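Alr3699 protein (Nostoc sp., PDB 4XSU) is probably a glycosyltransferase of the two-domain GT-B fold that binds uridine-5'-diphosphate and alpha-D-glucopyranose. Local coordinates at residues P121-L126 against L153-S158; P217-H222 against H288-P293; I238-A243 against K268-R273. One frame throughout, in Å; residues are numbered along the deposited sequence.

Interaction 1 (P121-L126 against L153-S158); sequences PLVYHL and LVIANS. With GLC (alpha-D-glucopyranose), chain J.
The imidazole of His125 lies across Ile155, with the methyl CG2 of Ile155 against one face of the ring. CG2 stands 3.5 Å from the centroid of the His125 ring and 18° off the ring normal, a CH-pi contact. It sits toward the rim, near CE1 and NE2. A chi1 of -71° puts CG2 of Ile155 opposite its own N and leaves CG1 beside that N, opposite the carbonyl carbon. At the end of the CG1 branch, CD1 of Ile155 meets CG1 of Val123 at 4.1 Å. The two branches of Ile155 thus serve two neighbours on one face of the sheet. ND1 of His125 is hydrogen-bonded to Tyr101 OH, which helps fix the ring's rotation, and the ring stacks on that of His127.

The backbones are adjacent parallel strands, 122-126 and 151-156, joined by helix 137-150 in a beta-alpha-beta unit of the N-terminal Rossmann-like domain of the GT-B fold. Tyr124 N donates to Leu153 O at 2.8 Å, and Leu126 N donates to Ile155 O at 2.7 Å. Both bonds are close to straight.

The other face carries Tyr124, Leu126, Val154 and Ala156. Val154 CG1 reaches CD2 of Tyr124 obliquely at 4.1 Å; the two side chains run alongside each other. The same methyl also touches CB of Leu126. Phe165 of helix 159-167 packs on both Leu126 and Val154.

Past the strand end, Asn157 N makes a weak bond to Leu126 O at 3.2 Å. Asn157 OD1 is held by Ser161 OG, while ND2 of Asn157 comes to 3.4 Å from C6 of the glucopyranose. Ser158 caps helix 159-167, its OG bonded to Ser161 N.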
loop_
_atom_site.group_PDB
_atom_site.type_symbol
_atom_site.label_atom_id
_atom_site.label_comp_id
_atom_site.label_asym_id
_atom_site.label_seq_id
_atom_site.Cartn_x
_atom_site.Cartn_y
_atom_site.Cartn_z
ATOM N N PRO B 121 -12.743 -8.324 11.665
ATOM C CA PRO B 121 -12.419 -9.609 11.070
ATOM C C PRO B 121 -12.603 -9.585 9.548
ATOM O O PRO B 121 -13.396 -8.806 9.014
ATOM C CB PRO B 121 -13.393 -10.577 11.760
ATOM C CG PRO B 121 -14.533 -9.735 12.206
ATOM C CD PRO B 121 -13.958 -8.387 12.505
ATOM N N LEU B 122 -11.835 -10.424 8.869
ATOM C CA LEU B 122 -11.760 -10.415 7.429
ATOM C C LEU B 122 -12.064 -11.802 6.896
ATOM O O LEU B 122 -11.506 -12.813 7.386
ATOM C CB LEU B 122 -10.361 -10.021 6.978
ATOM C CG LEU B 122 -9.968 -10.232 5.503
ATOM C CD1 LEU B 122 -10.529 -9.138 4.597
ATOM C CD2 LEU B 122 -8.446 -10.299 5.373
ATOM N N VAL B 123 -12.921 -11.833 5.869
ATOM C CA VAL B 123 -13.165 -13.050 5.100
ATOM C C VAL B 123 -12.637 -12.893 3.711
ATOM O O VAL B 123 -12.889 -11.890 3.051
ATOM C CB VAL B 123 -14.655 -13.380 5.018
ATOM C CG1 VAL B 123 -14.879 -14.530 4.057
ATOM C CG2 VAL B 123 -15.194 -13.744 6.397
ATOM N N TYR B 124 -11.917 -13.904 3.267
ATOM C CA TYR B 124 -11.478 -13.980 1.883
ATOM C C TYR B 124 -12.335 -14.977 1.037
ATOM O O TYR B 124 -12.246 -16.199 1.196
ATOM C CB TYR B 124 -10.021 -14.430 1.843
ATOM C CG TYR B 124 -9.373 -14.491 0.461
ATOM C CD1 TYR B 124 -9.790 -13.678 -0.592
ATOM C CD2 TYR B 124 -8.299 -15.326 0.239
ATOM C CE1 TYR B 124 -9.146 -13.732 -1.833
ATOM C CE2 TYR B 124 -7.657 -15.377 -0.989
ATOM C CZ TYR B 124 -8.082 -14.584 -2.013
ATOM O OH TYR B 124 -7.414 -14.691 -3.222
ATOM N N HIS B 125 -13.113 -14.459 0.101
ATOM C CA HIS B 125 -13.799 -15.326 -0.851
ATOM C C HIS B 125 -12.915 -15.531 -2.028
ATOM O O HIS B 125 -12.696 -14.596 -2.791
ATOM C CB HIS B 125 -15.117 -14.734 -1.309
ATOM C CG HIS B 125 -16.091 -15.780 -1.750
ATOM N ND1 HIS B 125 -17.373 -15.872 -1.246
ATOM C CD2 HIS B 125 -15.946 -16.819 -2.613
ATOM C CE1 HIS B 125 -17.980 -16.906 -1.802
ATOM N NE2 HIS B 125 -17.139 -17.496 -2.634
ATOM N N LEU B 126 -12.422 -16.752 -2.183
ATOM C CA LEU B 126 -11.455 -17.083 -3.226
ATOM C C LEU B 126 -12.166 -17.612 -4.502
ATOM O O LEU B 126 -12.840 -18.632 -4.441
ATOM C CB LEU B 126 -10.512 -18.141 -2.678
ATOM C CG LEU B 126 -9.445 -18.681 -3.604
ATOM C CD1 LEU B 126 -8.495 -17.585 -4.038
ATOM C CD2 LEU B 126 -8.678 -19.807 -2.924
ATOM N N LEU B 153 -11.265 -16.571 7.612
ATOM C CA LEU B 153 -11.843 -17.630 6.788
ATOM C C LEU B 153 -11.604 -17.388 5.321
ATOM O O LEU B 153 -11.704 -16.262 4.847
ATOM C CB LEU B 153 -13.347 -17.662 7.009
ATOM C CG LEU B 153 -14.156 -18.647 6.163
ATOM C CD1 LEU B 153 -13.833 -20.101 6.506
ATOM C CD2 LEU B 153 -15.629 -18.354 6.367
ATOM N N VAL B 154 -11.306 -18.462 4.612
ATOM C CA VAL B 154 -11.149 -18.454 3.172
ATOM C C VAL B 154 -12.243 -19.362 2.554
ATOM O O VAL B 154 -12.091 -20.579 2.511
ATOM C CB VAL B 154 -9.771 -18.997 2.789
ATOM C CG1 VAL B 154 -9.607 -19.023 1.277
ATOM C CG2 VAL B 154 -8.677 -18.168 3.422
ATOM N N ILE B 155 -13.345 -18.771 2.103
ATOM C CA ILE B 155 -14.347 -19.469 1.290
ATOM C C ILE B 155 -13.836 -19.721 -0.117
ATOM O O ILE B 155 -13.532 -18.792 -0.824
ATOM C CB ILE B 155 -15.621 -18.651 1.235
ATOM C CG1 ILE B 155 -16.290 -18.692 2.610
ATOM C CG2 ILE B 155 -16.572 -19.255 0.230
ATOM C CD1 ILE B 155 -17.286 -17.602 2.864
ATOM N N ALA B 156 -13.683 -20.988 -0.501
ATOM C CA ALA B 156 -13.237 -21.368 -1.850
ATOM C C ALA B 156 -14.413 -21.787 -2.748
ATOM O O ALA B 156 -15.349 -22.456 -2.296
ATOM C CB ALA B 156 -12.247 -22.493 -1.778
ATOM N N ASN B 157 -14.350 -21.417 -4.030
ATOM C CA ASN B 157 -15.502 -21.595 -4.901
ATOM C C ASN B 157 -15.524 -23.017 -5.411
ATOM O O ASN B 157 -16.489 -23.426 -6.008
ATOM C CB ASN B 157 -15.531 -20.595 -6.042
ATOM C CG ASN B 157 -14.334 -20.703 -6.953
ATOM O OD1 ASN B 157 -13.339 -21.345 -6.626
ATOM N ND2 ASN B 157 -14.416 -20.050 -8.111
ATOM N N SER B 158 -14.470 -23.776 -5.126
ATOM C CA SER B 158 -14.364 -25.112 -5.611
ATOM C C SER B 158 -13.239 -25.819 -4.882
ATOM O O SER B 158 -12.359 -25.176 -4.310
ATOM C CB SER B 158 -14.087 -25.073 -7.116
ATOM O OG SER B 158 -12.705 -25.142 -7.418
HETATM C C1 GLC J . -14.279 -16.817 -10.678
HETATM C C2 GLC J . -13.594 -18.010 -11.348
HETATM C C3 GLC J . -14.559 -18.965 -12.052
HETATM C C4 GLC J . -15.885 -19.092 -11.302
HETATM C C5 GLC J . -16.449 -17.753 -10.811
HETATM C C6 GLC J . -16.641 -17.776 -9.298
HETATM O O1 GLC J . -13.525 -15.628 -10.944
HETATM O O2 GLC J . -12.637 -17.527 -12.299
HETATM O O3 GLC J . -13.952 -20.256 -12.166
HETATM O O4 GLC J . -16.848 -19.719 -12.156
HETATM O O5 GLC J . -15.614 -16.646 -11.158
HETATM O O6 GLC J . -17.799 -18.554 -8.976
#

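Interaction 2 (P217-H222 against H288-P293). With UDP (uridine-5'-diphosphate), chain K.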
loop_
_atom_site.group_PDB
_atom_site.type_symbol
_atom_site.label_atom_id
_atom_site.label_comp_id
_atom_site.label_asym_id
_atom_site.label_seq_id
_atom_site.Cartn_x
_atom_site.Cartn_y
_atom_site.Cartn_z
ATOM N N PRO B 217 -7.392 -15.716 -24.349
ATOM C CA PRO B 217 -6.781 -16.950 -24.843
ATOM C C PRO B 217 -7.018 -18.197 -24.003
ATOM O O PRO B 217 -7.194 -19.281 -24.557
ATOM C CB PRO B 217 -5.285 -16.620 -24.845
ATOM C CG PRO B 217 -5.230 -15.143 -25.015
ATOM C CD PRO B 217 -6.436 -14.594 -24.322
ATOM N N TRP B 218 -7.012 -18.055 -22.680
ATOM C CA TRP B 218 -7.086 -19.233 -21.819
ATOM C C TRP B 218 -8.493 -19.776 -21.717
ATOM O O TRP B 218 -8.680 -20.883 -21.237
ATOM C CB TRP B 218 -6.487 -18.982 -20.429
ATOM C CG TRP B 218 -7.350 -18.290 -19.425
ATOM C CD1 TRP B 218 -7.399 -16.964 -19.196
ATOM C CD2 TRP B 218 -8.241 -18.897 -18.470
ATOM N NE1 TRP B 218 -8.277 -16.686 -18.175
ATOM C CE2 TRP B 218 -8.796 -17.861 -17.704
ATOM C CE3 TRP B 218 -8.625 -20.216 -18.196
ATOM C CZ2 TRP B 218 -9.730 -18.091 -16.676
ATOM C CZ3 TRP B 218 -9.567 -20.452 -17.175
ATOM C CH2 TRP B 218 -10.107 -19.391 -16.434
ATOM N N LYS B 219 -9.467 -18.991 -22.163
ATOM C CA LYS B 219 -10.835 -19.457 -22.276
ATOM C C LYS B 219 -11.044 -20.278 -23.540
ATOM O O LYS B 219 -12.092 -20.867 -23.714
ATOM C CB LYS B 219 -11.780 -18.279 -22.251
ATOM C CG LYS B 219 -11.792 -17.571 -20.924
ATOM C CD LYS B 219 -12.364 -18.458 -19.837
ATOM C CE LYS B 219 -12.736 -17.628 -18.642
ATOM N NZ LYS B 219 -13.449 -18.378 -17.584
ATOM N N GLY B 220 -10.049 -20.274 -24.427
ATOM C CA GLY B 220 -9.978 -21.199 -25.554
ATOM C C GLY B 220 -11.113 -21.148 -26.566
ATOM O O GLY B 220 -11.531 -22.198 -27.054
ATOM N N GLN B 221 -11.609 -19.951 -26.903
ATOM C CA GLN B 221 -12.570 -19.831 -28.016
ATOM C C GLN B 221 -11.945 -20.364 -29.301
ATOM O O GLN B 221 -12.630 -20.910 -30.146
ATOM C CB GLN B 221 -13.034 -18.403 -28.246
ATOM C CG GLN B 221 -14.016 -17.856 -27.210
ATOM C CD GLN B 221 -13.311 -17.323 -25.980
ATOM O OE1 GLN B 221 -12.080 -17.409 -25.880
ATOM N NE2 GLN B 221 -14.073 -16.765 -25.050
ATOM N N HIS B 222 -10.639 -20.213 -29.434
ATOM C CA HIS B 222 -9.938 -20.714 -30.599
ATOM C C HIS B 222 -9.853 -22.224 -30.684
ATOM O O HIS B 222 -9.418 -22.764 -31.703
ATOM C CB HIS B 222 -8.521 -20.158 -30.622
ATOM C CG HIS B 222 -7.666 -20.643 -29.501
ATOM N ND1 HIS B 222 -7.846 -20.231 -28.197
ATOM C CD2 HIS B 222 -6.620 -21.502 -29.489
ATOM C CE1 HIS B 222 -6.948 -20.819 -27.429
ATOM N NE2 HIS B 222 -6.189 -21.590 -28.189
ATOM N N HIS B 288 -17.625 -25.310 -22.969
ATOM C CA HIS B 288 -16.608 -24.677 -22.152
ATOM C C HIS B 288 -15.328 -25.296 -22.635
ATOM O O HIS B 288 -15.233 -26.511 -22.715
ATOM C CB HIS B 288 -16.887 -24.947 -20.679
ATOM C CG HIS B 288 -15.760 -24.572 -19.765
ATOM N ND1 HIS B 288 -14.610 -25.324 -19.652
ATOM C CD2 HIS B 288 -15.618 -23.537 -18.900
ATOM C CE1 HIS B 288 -13.798 -24.753 -18.780
ATOM N NE2 HIS B 288 -14.390 -23.674 -18.306
ATOM N N THR B 289 -14.346 -24.468 -22.985
ATOM C CA THR B 289 -13.146 -24.941 -23.688
ATOM C C THR B 289 -11.811 -24.426 -23.150
ATOM O O THR B 289 -10.804 -24.435 -23.878
ATOM C CB THR B 289 -13.235 -24.536 -25.178
ATOM O OG1 THR B 289 -13.216 -23.088 -25.309
ATOM C CG2 THR B 289 -14.522 -25.134 -25.789
ATOM N N SER B 290 -11.786 -23.999 -21.892
ATOM C CA SER B 290 -10.584 -23.387 -21.292
ATOM C C SER B 290 -9.330 -24.236 -21.412
ATOM O O SER B 290 -9.340 -25.394 -21.041
ATOM C CB SER B 290 -10.830 -23.077 -19.828
ATOM O OG SER B 290 -11.922 -22.173 -19.699
ATOM N N THR B 291 -8.257 -23.635 -21.927
ATOM C CA THR B 291 -6.946 -24.266 -22.042
ATOM C C THR B 291 -6.092 -24.196 -20.746
ATOM O O THR B 291 -4.930 -24.640 -20.722
ATOM C CB THR B 291 -6.136 -23.589 -23.155
ATOM O OG1 THR B 291 -6.361 -22.180 -23.094
ATOM C CG2 THR B 291 -6.573 -24.074 -24.496
ATOM N N ALA B 292 -6.661 -23.622 -19.689
ATOM C CA ALA B 292 -6.016 -23.597 -18.395
ATOM C C ALA B 292 -7.116 -23.867 -17.384
ATOM O O ALA B 292 -8.268 -23.539 -17.646
ATOM C CB ALA B 292 -5.343 -22.247 -18.137
ATOM N N PRO B 293 -6.769 -24.485 -16.243
ATOM C CA PRO B 293 -7.810 -24.992 -15.362
ATOM C C PRO B 293 -8.801 -23.940 -14.906
ATOM O O PRO B 293 -8.399 -22.879 -14.457
ATOM C CB PRO B 293 -7.015 -25.561 -14.174
ATOM C CG PRO B 293 -5.695 -25.976 -14.754
ATOM C CD PRO B 293 -5.420 -24.954 -15.833
HETATM N N1 UDP K . -21.651 -13.741 -18.829
HETATM C C2 UDP K . -22.435 -12.680 -19.326
HETATM N N3 UDP K . -22.158 -12.136 -20.517
HETATM C C4 UDP K . -21.135 -12.589 -21.252
HETATM C C5 UDP K . -20.347 -13.633 -20.785
HETATM C C6 UDP K . -20.626 -14.204 -19.549
HETATM O O2 UDP K . -23.395 -12.245 -18.652
HETATM O O4 UDP K . -20.889 -12.070 -22.363
HETATM C "C1'" UDP K . -21.958 -14.332 -17.525
HETATM C "C2'" UDP K . -22.312 -15.800 -17.699
HETATM O "O2'" UDP K . -23.626 -16.051 -17.195
HETATM C "C3'" UDP K . -21.290 -16.581 -16.898
HETATM C "C4'" UDP K . -20.361 -15.552 -16.273
HETATM O "O4'" UDP K . -20.809 -14.255 -16.678
HETATM O "O3'" UDP K . -21.943 -17.336 -15.874
HETATM C "C5'" UDP K . -18.921 -15.763 -16.724
HETATM O "O5'" UDP K . -18.145 -16.244 -15.629
HETATM P PA UDP K . -17.329 -17.626 -15.750
HETATM O O1A UDP K . -17.917 -18.423 -16.890
HETATM O O2A UDP K . -17.231 -18.240 -14.374
HETATM O O3A UDP K . -15.861 -17.131 -16.186
HETATM P PB UDP K . -15.116 -15.962 -15.367
HETATM O O1B UDP K . -15.535 -14.696 -16.077
HETATM O O2B UDP K . -15.658 -16.097 -13.965
HETATM O O3B UDP K . -13.651 -16.297 -15.505
HETATM O O HOH W 1 -13.938 -21.342 -21.913
#
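Trp218 turns the six-membered part of its indole toward Ala292. The carbonyl O of Ala292 meets the ring edge near its plane, 3.4 Å from CZ3 of Trp218. CB of Ala292 packs 3.9 Å from CE3 of Trp218. The backbone O of Trp218 accepts from Thr291 N at 2.9 Å. That donor lies above the carbonyl plane.

Lys219 runs alongside the indole, with CD over one face. Its chain bends at chi2 (-66°) and then extends to the UDP diphosphate. NZ of Lys219 donates to O3B of UDP at 2.9 Å and to O3A of UDP at 3.1 Å, and also forms a salt bridge with Glu294. Glu294 holds Ser290 OG as well.

Thr289 points OG1 at the turn, 2.6 Å from Gly220 O and 3.0 Å from Lys219 O. The same OG1 is hydrogen-bonded to His211 NE2. A water links Lys219 O to Ser290 OG.

The contact brings the 3-10 turn and the start of helix 221-228 against the loop between strand 285-287 and helix 298-305. Helix 248-261 lies alongside, where Tyr250 OH is hydrogen-bonded to His222 ND1 and Leu254 packs on His222.

Interaction 3 (I238-A243 against K268-R273). With UDP (uridine-5'-diphosphate), chain K.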
loop_
_atom_site.group_PDB
_atom_site.type_symbol
_atom_site.label_atom_id
_atom_site.label_comp_id
_atom_site.label_asym_id
_atom_site.label_seq_id
_atom_site.Cartn_x
_atom_site.Cartn_y
_atom_site.Cartn_z
ATOM N N ILE B 238 -22.028 -19.505 -31.677
ATOM C CA ILE B 238 -22.091 -18.148 -31.206
ATOM C C ILE B 238 -21.062 -17.989 -30.081
ATOM O O ILE B 238 -20.989 -18.812 -29.174
ATOM C CB ILE B 238 -23.511 -17.748 -30.806
ATOM C CG1 ILE B 238 -24.021 -18.563 -29.632
ATOM C CG2 ILE B 238 -24.443 -17.966 -31.983
ATOM C CD1 ILE B 238 -25.354 -18.064 -29.107
ATOM N N LEU B 239 -20.204 -16.984 -30.206
ATOM C CA LEU B 239 -19.280 -16.603 -29.143
ATOM C C LEU B 239 -19.872 -15.413 -28.426
ATOM O O LEU B 239 -20.002 -14.353 -29.007
ATOM C CB LEU B 239 -17.927 -16.250 -29.734
ATOM C CG LEU B 239 -17.377 -17.357 -30.612
ATOM C CD1 LEU B 239 -15.961 -17.051 -31.044
ATOM C CD2 LEU B 239 -17.389 -18.669 -29.875
ATOM N N VAL B 240 -20.273 -15.605 -27.179
ATOM C CA VAL B 240 -20.804 -14.529 -26.373
ATOM C C VAL B 240 -19.808 -14.143 -25.279
ATOM O O VAL B 240 -19.121 -15.006 -24.694
ATOM C CB VAL B 240 -22.102 -14.943 -25.729
ATOM C CG1 VAL B 240 -22.749 -13.767 -25.031
ATOM C CG2 VAL B 240 -23.044 -15.516 -26.771
ATOM N N GLY B 241 -19.763 -12.841 -25.001
ATOM C CA GLY B 241 -18.761 -12.247 -24.131
ATOM C C GLY B 241 -17.912 -11.159 -24.783
ATOM O O GLY B 241 -17.810 -11.062 -26.002
ATOM N N ASP B 242 -17.274 -10.366 -23.930
ATOM C CA ASP B 242 -16.469 -9.226 -24.326
ATOM C C ASP B 242 -15.009 -9.596 -24.242
ATOM O O ASP B 242 -14.675 -10.677 -23.790
ATOM C CB ASP B 242 -16.729 -8.056 -23.369
ATOM C CG ASP B 242 -16.869 -6.756 -24.091
ATOM O OD1 ASP B 242 -16.313 -6.663 -25.205
ATOM O OD2 ASP B 242 -17.549 -5.840 -23.571
ATOM N N ALA B 243 -14.133 -8.700 -24.674
ATOM C CA ALA B 243 -12.704 -8.842 -24.397
ATOM C C ALA B 243 -12.327 -7.782 -23.367
ATOM O O ALA B 243 -12.725 -6.635 -23.520
ATOM C CB ALA B 243 -11.889 -8.669 -25.672
ATOM N N LYS B 268 -20.433 -16.424 -34.973
ATOM C CA LYS B 268 -20.920 -15.085 -34.731
ATOM C C LYS B 268 -20.519 -14.593 -33.345
ATOM O O LYS B 268 -20.681 -15.305 -32.359
ATOM C CB LYS B 268 -22.441 -15.045 -34.864
ATOM C CG LYS B 268 -22.957 -15.480 -36.231
ATOM C CD LYS B 268 -24.462 -15.745 -36.223
ATOM C CE LYS B 268 -25.273 -14.536 -35.771
ATOM N NZ LYS B 268 -25.221 -13.415 -36.754
ATOM N N PHE B 269 -20.013 -13.368 -33.274
ATOM C CA PHE B 269 -19.736 -12.732 -32.007
ATOM C C PHE B 269 -20.894 -11.847 -31.657
ATOM O O PHE B 269 -21.255 -11.020 -32.448
ATOM C CB PHE B 269 -18.488 -11.881 -32.113
ATOM C CG PHE B 269 -17.236 -12.666 -32.339
ATOM C CD1 PHE B 269 -16.834 -12.990 -33.612
ATOM C CD2 PHE B 269 -16.433 -13.043 -31.275
ATOM C CE1 PHE B 269 -15.658 -13.676 -33.841
ATOM C CE2 PHE B 269 -15.244 -13.738 -31.493
ATOM C CZ PHE B 269 -14.858 -14.056 -32.776
ATOM N N LEU B 270 -21.462 -11.978 -30.470
ATOM C CA LEU B 270 -22.505 -11.051 -30.037
ATOM C C LEU B 270 -21.990 -10.037 -29.026
ATOM O O LEU B 270 -22.750 -9.156 -28.575
ATOM C CB LEU B 270 -23.642 -11.824 -29.393
ATOM C CG LEU B 270 -24.134 -13.063 -30.141
ATOM C CD1 LEU B 270 -25.384 -13.573 -29.458
ATOM C CD2 LEU B 270 -24.434 -12.754 -31.602
ATOM N N GLY B 271 -20.716 -10.173 -28.637
ATOM C CA GLY B 271 -20.189 -9.376 -27.538
ATOM C C GLY B 271 -20.890 -9.679 -26.226
ATOM O O GLY B 271 -21.422 -10.782 -26.033
ATOM N N PHE B 272 -20.921 -8.695 -25.337
ATOM C CA PHE B 272 -21.362 -8.932 -24.004
ATOM C C PHE B 272 -22.854 -8.791 -23.926
ATOM O O PHE B 272 -23.405 -7.748 -24.266
ATOM C CB PHE B 272 -20.708 -7.997 -22.988
ATOM C CG PHE B 272 -20.925 -8.436 -21.561
ATOM C CD1 PHE B 272 -20.103 -9.400 -20.987
ATOM C CD2 PHE B 272 -21.978 -7.923 -20.812
ATOM C CE1 PHE B 272 -20.313 -9.819 -19.686
ATOM C CE2 PHE B 272 -22.191 -8.333 -19.503
ATOM C CZ PHE B 272 -21.350 -9.276 -18.938
ATOM N N ARG B 273 -23.494 -9.849 -23.433
ATOM C CA ARG B 273 -24.945 -9.933 -23.352
ATOM C C ARG B 273 -25.376 -10.150 -21.915
ATOM O O ARG B 273 -24.705 -10.872 -21.159
ATOM C CB ARG B 273 -25.412 -11.103 -24.202
ATOM C CG ARG B 273 -25.058 -10.980 -25.682
ATOM C CD ARG B 273 -25.927 -9.937 -26.361
ATOM N NE ARG B 273 -27.317 -10.360 -26.486
ATOM C CZ ARG B 273 -27.915 -10.685 -27.634
ATOM N NH1 ARG B 273 -29.178 -11.076 -27.636
ATOM N NH2 ARG B 273 -27.254 -10.646 -28.778
HETATM N N1 UDP K . -21.651 -13.741 -18.829
HETATM C C2 UDP K . -22.435 -12.680 -19.326
HETATM N N3 UDP K . -22.158 -12.136 -20.517
HETATM C C4 UDP K . -21.135 -12.589 -21.252
HETATM C C5 UDP K . -20.347 -13.633 -20.785
HETATM C C6 UDP K . -20.626 -14.204 -19.549
HETATM O O2 UDP K . -23.395 -12.245 -18.652
HETATM O O4 UDP K . -20.889 -12.070 -22.363
HETATM C "C1'" UDP K . -21.958 -14.332 -17.525
HETATM C "C2'" UDP K . -22.312 -15.800 -17.699
HETATM O "O2'" UDP K . -23.626 -16.051 -17.195
HETATM C "C3'" UDP K . -21.290 -16.581 -16.898
HETATM C "C4'" UDP K . -20.361 -15.552 -16.273
HETATM O "O4'" UDP K . -20.809 -14.255 -16.678
HETATM O "O3'" UDP K . -21.943 -17.336 -15.874
HETATM C "C5'" UDP K . -18.921 -15.763 -16.724
HETATM O "O5'" UDP K . -18.145 -16.244 -15.629
HETATM P PA UDP K . -17.329 -17.626 -15.750
HETATM O O1A UDP K . -17.917 -18.423 -16.890
HETATM O O2A UDP K . -17.231 -18.240 -14.374
HETATM O O3A UDP K . -15.861 -17.131 -16.186
HETATM P PB UDP K . -15.116 -15.962 -15.367
HETATM O O1B UDP K . -15.535 -14.696 -16.077
HETATM O O2B UDP K . -15.658 -16.097 -13.965
HETATM O O3B UDP K . -13.651 -16.297 -15.505
HETATM O O HOH W 2 -18.496 -11.848 -28.664
#
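Strands 235-240 and 267-271 run parallel here, their local axes 4.7 Å apart and 22° from parallel. Leu239 is bonded to the other strand through both its N and its O. Its N donates to Lys268 O at 2.8 Å, and the O of Leu239 accepts from Leu270 N at 3.1 Å. Farther on, Gly241 N bonds to Gly271 O at 2.8 Å, with the donor well above the carbonyl plane. One water bridges the two backbones, donating to Leu239 O and Gly241 O and accepting from Gly271 N. At the backbone angles of Gly241, a side chain would jam against the preceding carbonyl O.

Leu239 and Phe269 point the same way and lie side by side. CD1 of Leu239 approaches CE2 of Phe269 at 3.4 Å, oblique to the ring. His255 stacks on Phe269, and Leu254 and Ile258 of helix 248-261 pack on it too. Val240 uses both methyls. CG2 of Val240 meets CD1 of Leu270 at 4.1 Å, and its CG1 meets CG of Arg273 at 3.7 Å. Arg273 then bends away to a salt bridge with Asp275.

The uracil lies against Phe272 and Arg273, just after strand 267-271. Phe272 places CG anti to its backbone N (chi1 -167°), and one ring face receives the base, with N3 of UDP above it toward the rim. N3 of UDP also donates to Arg273 O at 2.9 Å, consistent with recognition of the uracil through the backbone.

This is a beta-alpha-beta unit of the C-terminal Rossmann-like domain. The loops at the C-terminal ends of its strands help form the nucleotide site, as in GT-B glycosyltransferases.

Overall arrangement
From the N terminus, interaction 1 comes first. It closes the crossover through helix 137-150 in the sheet of the N-terminal domain. The chain then passes into the second domain, where interaction 2 opens at residues 217-222. Before it closes at 288-293, interaction 3 opens and closes around helix 248-261, so the shorter loop lies within the longer one. Interactions 2 and 3 touch where Gln221 packs on Leu239, and both reach UDP, from its diphosphate and uracil ends. Interaction 1 stays apart from both: its nearest atoms are about 9 Å from interaction 2 and about 17 Å from interaction 3. Its Asn157 faces the glucopyranose between the domains.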